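Local coordinates for lipolytic protein G-D-S-L family (Chitinophaga pinensis, PDB 4Q7Q) that is of unknown function but probably hydrolyses ester bonds, as a possible lipase of the GDSL-like lipase/acylhydrolase family in the SGNH hydrolase clan, at residues 186-198 against 205-217. Residues are numbered along the deposited sequence; the frame is centred on the assembly and turned at random.
Sequences LRNMVKFKHLKNP and NYKYPAFVNIPFN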
loop_
_atom_site.group_PDB
_atom_site.type_symbol
_atom_site.label_atom_id
_atom_site.label_comp_id
_atom_site.label_asym_id
_atom_site.label_seq_id
_atom_site.Cartn_x
_atom_site.Cartn_y
_atom_site.Cartn_z
ATOM N N LEU A 186 -4.213 -9.262 -9.851
ATOM C CA LEU A 186 -3.965 -10.387 -8.948
ATOM C C LEU A 186 -3.101 -11.490 -9.548
ATOM O O LEU A 186 -2.237 -12.050 -8.867
ATOM C CB LEU A 186 -5.279 -10.996 -8.468
ATOM C CG LEU A 186 -5.947 -10.276 -7.306
ATOM C CD1 LEU A 186 -7.270 -10.954 -6.979
ATOM C CD2 LEU A 186 -5.019 -10.263 -6.107
ATOM N N ARG A 187 -3.344 -11.807 -10.817
ATOM C CA ARG A 187 -2.624 -12.885 -11.473
ATOM C C ARG A 187 -1.132 -12.581 -11.587
ATOM O O ARG A 187 -0.322 -13.488 -11.777
ATOM C CB ARG A 187 -3.219 -13.170 -12.859
ATOM C CG ARG A 187 -2.927 -12.097 -13.905
ATOM C CD ARG A 187 -3.680 -12.356 -15.212
ATOM N NE ARG A 187 -5.079 -11.943 -15.112
ATOM C CZ ARG A 187 -5.537 -10.750 -15.480
ATOM N NH1 ARG A 187 -4.712 -9.845 -15.992
ATOM N NH2 ARG A 187 -6.825 -10.462 -15.344
ATOM N N ASN A 188 -0.768 -11.307 -11.461
ATOM C CA ASN A 188 0.624 -10.902 -11.615
ATOM C C ASN A 188 1.323 -10.582 -10.310
ATOM O O ASN A 188 2.453 -10.112 -10.321
ATOM C CB ASN A 188 0.737 -9.714 -12.571
ATOM C CG ASN A 188 0.640 -10.132 -14.015
ATOM O OD1 ASN A 188 1.135 -11.189 -14.394
ATOM N ND2 ASN A 188 -0.008 -9.310 -14.829
HETATM N N MSE A 189 0.663 -10.822 -9.183
HETATM C CA MSE A 189 1.288 -10.543 -7.894
HETATM C C MSE A 189 2.463 -11.477 -7.613
HETATM O O MSE A 189 3.546 -11.023 -7.250
HETATM C CB MSE A 189 0.257 -10.603 -6.770
HETATM C CG MSE A 189 -0.810 -9.536 -6.895
HETATM SE SE MSE A 189 -0.052 -7.762 -6.654
HETATM C CE MSE A 189 -1.352 -6.699 -7.660
ATOM N N VAL A 190 2.248 -12.781 -7.788
ATOM C CA VAL A 190 3.305 -13.775 -7.588
ATOM C C VAL A 190 3.217 -14.838 -8.678
ATOM O O VAL A 190 2.137 -15.082 -9.209
ATOM C CB VAL A 190 3.203 -14.465 -6.202
ATOM C CG1 VAL A 190 3.488 -13.477 -5.074
ATOM C CG2 VAL A 190 1.829 -15.129 -6.026
ATOM N N LYS A 191 4.347 -15.450 -9.030
ATOM C CA LYS A 191 4.362 -16.469 -10.084
ATOM C C LYS A 191 3.724 -17.785 -9.635
ATOM O O LYS A 191 3.077 -18.477 -10.424
ATOM C CB LYS A 191 5.796 -16.746 -10.556
ATOM C CG LYS A 191 6.530 -15.549 -11.137
ATOM C CD LYS A 191 5.935 -15.121 -12.460
ATOM C CE LYS A 191 6.780 -14.038 -13.119
ATOM N NZ LYS A 191 8.121 -14.543 -13.522
ATOM N N PHE A 192 3.931 -18.136 -8.371
ATOM C CA PHE A 192 3.397 -19.378 -7.822
ATOM C C PHE A 192 3.557 -19.372 -6.317
ATOM O O PHE A 192 4.268 -18.531 -5.762
ATOM C CB PHE A 192 4.112 -20.608 -8.405
ATOM C CG PHE A 192 5.594 -20.643 -8.128
ATOM C CD1 PHE A 192 6.494 -20.079 -9.022
ATOM C CD2 PHE A 192 6.085 -21.227 -6.965
ATOM C CE1 PHE A 192 7.855 -20.106 -8.770
ATOM C CE2 PHE A 192 7.445 -21.255 -6.706
ATOM C CZ PHE A 192 8.330 -20.690 -7.613
ATOM N N LYS A 193 2.874 -20.313 -5.675
ATOM C CA LYS A 193 3.060 -20.597 -4.267
ATOM C C LYS A 193 3.615 -22.018 -4.205
ATOM O O LYS A 193 3.055 -22.927 -4.806
ATOM C CB LYS A 193 1.715 -20.512 -3.551
ATOM C CG LYS A 193 1.724 -19.830 -2.191
ATOM C CD LYS A 193 0.299 -19.724 -1.662
ATOM C CE LYS A 193 0.224 -19.192 -0.242
ATOM N NZ LYS A 193 -1.186 -19.251 0.241
ATOM N N HIS A 194 4.723 -22.179 -3.490
ATOM C CA HIS A 194 5.459 -23.426 -3.377
ATOM C C HIS A 194 4.850 -24.225 -2.225
ATOM O O HIS A 194 5.084 -23.917 -1.061
ATOM C CB HIS A 194 6.923 -23.058 -3.108
ATOM C CG HIS A 194 7.823 -24.213 -2.811
ATOM N ND1 HIS A 194 8.202 -25.128 -3.766
ATOM C CD2 HIS A 194 8.464 -24.568 -1.671
ATOM C CE1 HIS A 194 9.021 -26.013 -3.224
ATOM N NE2 HIS A 194 9.196 -25.696 -1.954
ATOM N N LEU A 195 4.047 -25.237 -2.548
ATOM C CA LEU A 195 3.228 -25.900 -1.533
ATOM C C LEU A 195 3.262 -27.407 -1.648
ATOM O O LEU A 195 3.412 -27.952 -2.735
ATOM C CB LEU A 195 1.774 -25.455 -1.678
ATOM C CG LEU A 195 1.481 -23.965 -1.548
ATOM C CD1 LEU A 195 0.053 -23.676 -1.998
ATOM C CD2 LEU A 195 1.695 -23.509 -0.113
ATOM N N LYS A 196 3.090 -28.079 -0.515
ATOM C CA LYS A 196 2.915 -29.519 -0.522
ATOM C C LYS A 196 1.581 -29.904 -1.144
ATOM O O LYS A 196 0.545 -29.299 -0.857
ATOM C CB LYS A 196 3.026 -30.092 0.894
ATOM C CG LYS A 196 4.434 -30.048 1.461
ATOM C CD LYS A 196 4.517 -30.782 2.778
ATOM C CE LYS A 196 5.944 -30.782 3.304
ATOM N NZ LYS A 196 6.041 -31.496 4.596
ATOM N N ASN A 197 1.625 -30.906 -2.012
ATOM C CA ASN A 197 0.436 -31.489 -2.608
ATOM C C ASN A 197 -0.224 -32.382 -1.562
ATOM O O ASN A 197 0.390 -33.327 -1.089
ATOM C CB ASN A 197 0.869 -32.298 -3.834
ATOM C CG ASN A 197 -0.288 -32.952 -4.561
ATOM O OD1 ASN A 197 -1.379 -33.119 -4.018
ATOM N ND2 ASN A 197 -0.039 -33.350 -5.803
ATOM N N PRO A 198 -1.477 -32.086 -1.191
ATOM C CA PRO A 198 -2.135 -32.879 -0.141
ATOM C C PRO A 198 -2.267 -34.370 -0.455
ATOM O O PRO A 198 -2.454 -35.164 0.462
ATOM C CB PRO A 198 -3.525 -32.246 -0.048
ATOM C CG PRO A 198 -3.327 -30.855 -0.496
ATOM C CD PRO A 198 -2.272 -30.903 -1.565
ATOM N N ASN A 205 4.719 -26.367 -7.587
ATOM C CA ASN A 205 4.501 -24.957 -7.902
ATOM C C ASN A 205 3.071 -24.731 -8.373
ATOM O O ASN A 205 2.708 -25.120 -9.486
ATOM C CB ASN A 205 5.489 -24.462 -8.969
ATOM C CG ASN A 205 5.394 -25.246 -10.284
ATOM O OD1 ASN A 205 5.409 -26.475 -10.289
ATOM N ND2 ASN A 205 5.287 -24.528 -11.400
ATOM N N TYR A 206 2.255 -24.103 -7.526
ATOM C CA TYR A 206 0.874 -23.793 -7.885
ATOM C C TYR A 206 0.714 -22.312 -8.199
ATOM O O TYR A 206 0.826 -21.472 -7.306
ATOM C CB TYR A 206 -0.079 -24.127 -6.740
ATOM C CG TYR A 206 -0.220 -25.598 -6.417
ATOM C CD1 TYR A 206 -1.046 -26.428 -7.176
ATOM C CD2 TYR A 206 0.457 -26.155 -5.340
ATOM C CE1 TYR A 206 -1.186 -27.776 -6.869
ATOM C CE2 TYR A 206 0.320 -27.494 -5.023
ATOM C CZ TYR A 206 -0.498 -28.301 -5.795
ATOM O OH TYR A 206 -0.635 -29.633 -5.477
ATOM N N LYS A 207 0.436 -21.985 -9.453
ATOM C CA LYS A 207 0.168 -20.596 -9.788
ATOM C C LYS A 207 -1.223 -20.190 -9.305
ATOM O O LYS A 207 -1.975 -21.010 -8.781
ATOM C CB LYS A 207 0.313 -20.355 -11.290
ATOM C CG LYS A 207 -0.782 -20.942 -12.135
ATOM C CD LYS A 207 -0.528 -20.601 -13.602
ATOM C CE LYS A 207 -1.784 -20.676 -14.422
ATOM N NZ LYS A 207 -1.478 -20.258 -15.806
ATOM N N TYR A 208 -1.552 -18.912 -9.465
ATOM C CA TYR A 208 -2.899 -18.424 -9.191
ATOM C C TYR A 208 -3.765 -18.700 -10.415
ATOM O O TYR A 208 -3.312 -18.524 -11.533
ATOM C CB TYR A 208 -2.833 -16.924 -8.933
ATOM C CG TYR A 208 -4.154 -16.289 -8.587
ATOM C CD1 TYR A 208 -4.645 -16.341 -7.291
ATOM C CD2 TYR A 208 -4.903 -15.625 -9.548
ATOM C CE1 TYR A 208 -5.848 -15.769 -6.956
ATOM C CE2 TYR A 208 -6.118 -15.038 -9.221
ATOM C CZ TYR A 208 -6.580 -15.114 -7.921
ATOM O OH TYR A 208 -7.781 -14.538 -7.583
ATOM N N PRO A 209 -5.031 -19.110 -10.217
ATOM C CA PRO A 209 -5.747 -19.254 -8.947
ATOM C C PRO A 209 -5.645 -20.644 -8.302
ATOM O O PRO A 209 -6.273 -20.866 -7.268
ATOM C CB PRO A 209 -7.194 -18.981 -9.358
ATOM C CG PRO A 209 -7.276 -19.571 -10.718
ATOM C CD PRO A 209 -5.950 -19.246 -11.364
ATOM N N ALA A 210 -4.892 -21.570 -8.860
ATOM C CA ALA A 210 -4.790 -22.886 -8.248
ATOM C C ALA A 210 -4.425 -22.862 -6.779
ATOM O O ALA A 210 -4.954 -23.587 -6.021
ATOM C CB ALA A 210 -3.769 -23.738 -9.019
ATOM N N PHE A 211 -3.496 -22.017 -6.412
ATOM C CA PHE A 211 -3.000 -21.990 -5.055
ATOM C C PHE A 211 -4.031 -21.617 -4.001
ATOM O O PHE A 211 -3.851 -21.920 -2.893
ATOM C CB PHE A 211 -1.659 -21.263 -4.890
ATOM C CG PHE A 211 -1.698 -19.743 -4.982
ATOM C CD1 PHE A 211 -2.411 -18.977 -4.096
ATOM C CD2 PHE A 211 -0.923 -19.103 -5.893
ATOM C CE1 PHE A 211 -2.387 -17.614 -4.187
ATOM C CE2 PHE A 211 -0.888 -17.743 -5.974
ATOM C CZ PHE A 211 -1.618 -17.000 -5.107
ATOM N N VAL A 212 -5.106 -20.997 -4.406
ATOM C CA VAL A 212 -6.175 -20.679 -3.468
ATOM C C VAL A 212 -6.797 -21.924 -2.902
ATOM O O VAL A 212 -7.271 -21.903 -1.812
ATOM C CB VAL A 212 -7.252 -19.801 -4.090
ATOM C CG1 VAL A 212 -8.288 -19.407 -3.058
ATOM C CG2 VAL A 212 -6.620 -18.571 -4.656
ATOM N N ASN A 213 -6.716 -23.017 -3.637
ATOM C CA ASN A 213 -7.326 -24.284 -3.240
ATOM C C ASN A 213 -6.396 -25.236 -2.493
ATOM O O ASN A 213 -6.813 -26.327 -2.097
ATOM C CB ASN A 213 -7.881 -25.010 -4.466
ATOM C CG ASN A 213 -8.772 -24.128 -5.312
ATOM O OD1 ASN A 213 -8.525 -23.939 -6.505
ATOM N ND2 ASN A 213 -9.814 -23.581 -4.701
ATOM N N ILE A 214 -5.140 -24.840 -2.312
ATOM C CA ILE A 214 -4.163 -25.719 -1.672
ATOM C C ILE A 214 -3.805 -25.159 -0.302
ATOM O O ILE A 214 -3.431 -23.991 -0.189
ATOM C CB ILE A 214 -2.877 -25.866 -2.527
ATOM C CG1 ILE A 214 -3.219 -26.264 -3.970
ATOM C CG2 ILE A 214 -1.929 -26.881 -1.896
ATOM C CD1 ILE A 214 -3.821 -27.646 -4.087
ATOM N N PRO A 215 -3.932 -25.981 0.751
ATOM C CA PRO A 215 -3.617 -25.490 2.098
ATOM C C PRO A 215 -2.146 -25.137 2.288
ATOM O O PRO A 215 -1.255 -25.846 1.814
ATOM C CB PRO A 215 -3.973 -26.678 2.999
ATOM C CG PRO A 215 -4.940 -27.473 2.217
ATOM C CD PRO A 215 -4.536 -27.326 0.784
ATOM N N PHE A 216 -1.908 -24.032 2.984
ATOM C CA PHE A 216 -0.570 -23.688 3.432
ATOM C C PHE A 216 -0.497 -23.791 4.948
ATOM O O PHE A 216 -1.152 -23.035 5.666
ATOM C CB PHE A 216 -0.173 -22.281 2.984
ATOM C CG PHE A 216 1.129 -21.812 3.578
ATOM C CD1 PHE A 216 2.310 -22.484 3.302
ATOM C CD2 PHE A 216 1.170 -20.719 4.429
ATOM C CE1 PHE A 216 3.507 -22.069 3.853
ATOM C CE2 PHE A 216 2.364 -20.295 4.978
ATOM C CZ PHE A 216 3.535 -20.975 4.694
ATOM N N ASN A 217 0.290 -24.745 5.425
ATOM C CA ASN A 217 0.563 -24.884 6.846
ATOM C C ASN A 217 2.003 -24.467 7.107
ATOM O O ASN A 217 2.931 -25.170 6.717
ATOM C CB ASN A 217 0.337 -26.334 7.280
ATOM C CG ASN A 217 0.587 -26.554 8.764
ATOM O OD1 ASN A 217 0.770 -25.605 9.531
ATOM N ND2 ASN A 217 0.585 -27.819 9.178
HETATM O O HOH W 1 0.317 -16.758 -10.267
HETATM O O HOH W 2 -2.373 -21.549 -0.532
HETATM O O HOH W 3 -0.688 -28.432 1.245
#
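Lys-193 lays its extended aliphatic chain across the Phe-211 ring, a CH-pi contact with CD over the face, 4.1 Å from the ring centroid. The ring is brought under that chain by its first torsion, which sets CG between the backbone N and the carbonyl carbon (chi1 74°); Val-190 CG2 meets the same ring obliquely at CE2, 3.8 Å away. With an alanine in place of Phe-211, the outer methylenes of Lys-193 and the Val-190 methyl would probably lose their shared aromatic surface, and a gap would open beside them. Next along, Leu-195 divides its methyls: CD1 reaches Ile-214 CB at 3.7 Å, while CD2 abuts Phe-216 CD1 at 3.6 Å. Ile-214 CG1 in turn sits over the centre of one face of the Tyr-206 ring.

Strands 193-196 and 203-206 pair as a two-stranded antiparallel beta hairpin, apart from the parallel sheet of the SGNH hydrolase fold. Lys-193 and Tyr-206 form a hydrogen-bonded pair, with N of Lys-193 2.9 Å from O of Tyr-206, and Tyr-206 N returns a bond to Lys-193 O; both are nearly straight at hydrogen. On the face carrying Asn-205 and His-194, Asn-205 CB rests over the ring of Phe-192, from the loop just before the strand, ring and amide planes 84° apart.

Further out, the Lys-193 ammonium forms a salt bridge with Asp-134 and donates to a water, 2.7 Å from NZ, that in turn donates to the carbonyls of Phe-211 and Ile-214, tying the 3-10 turn 210-213 to the strand.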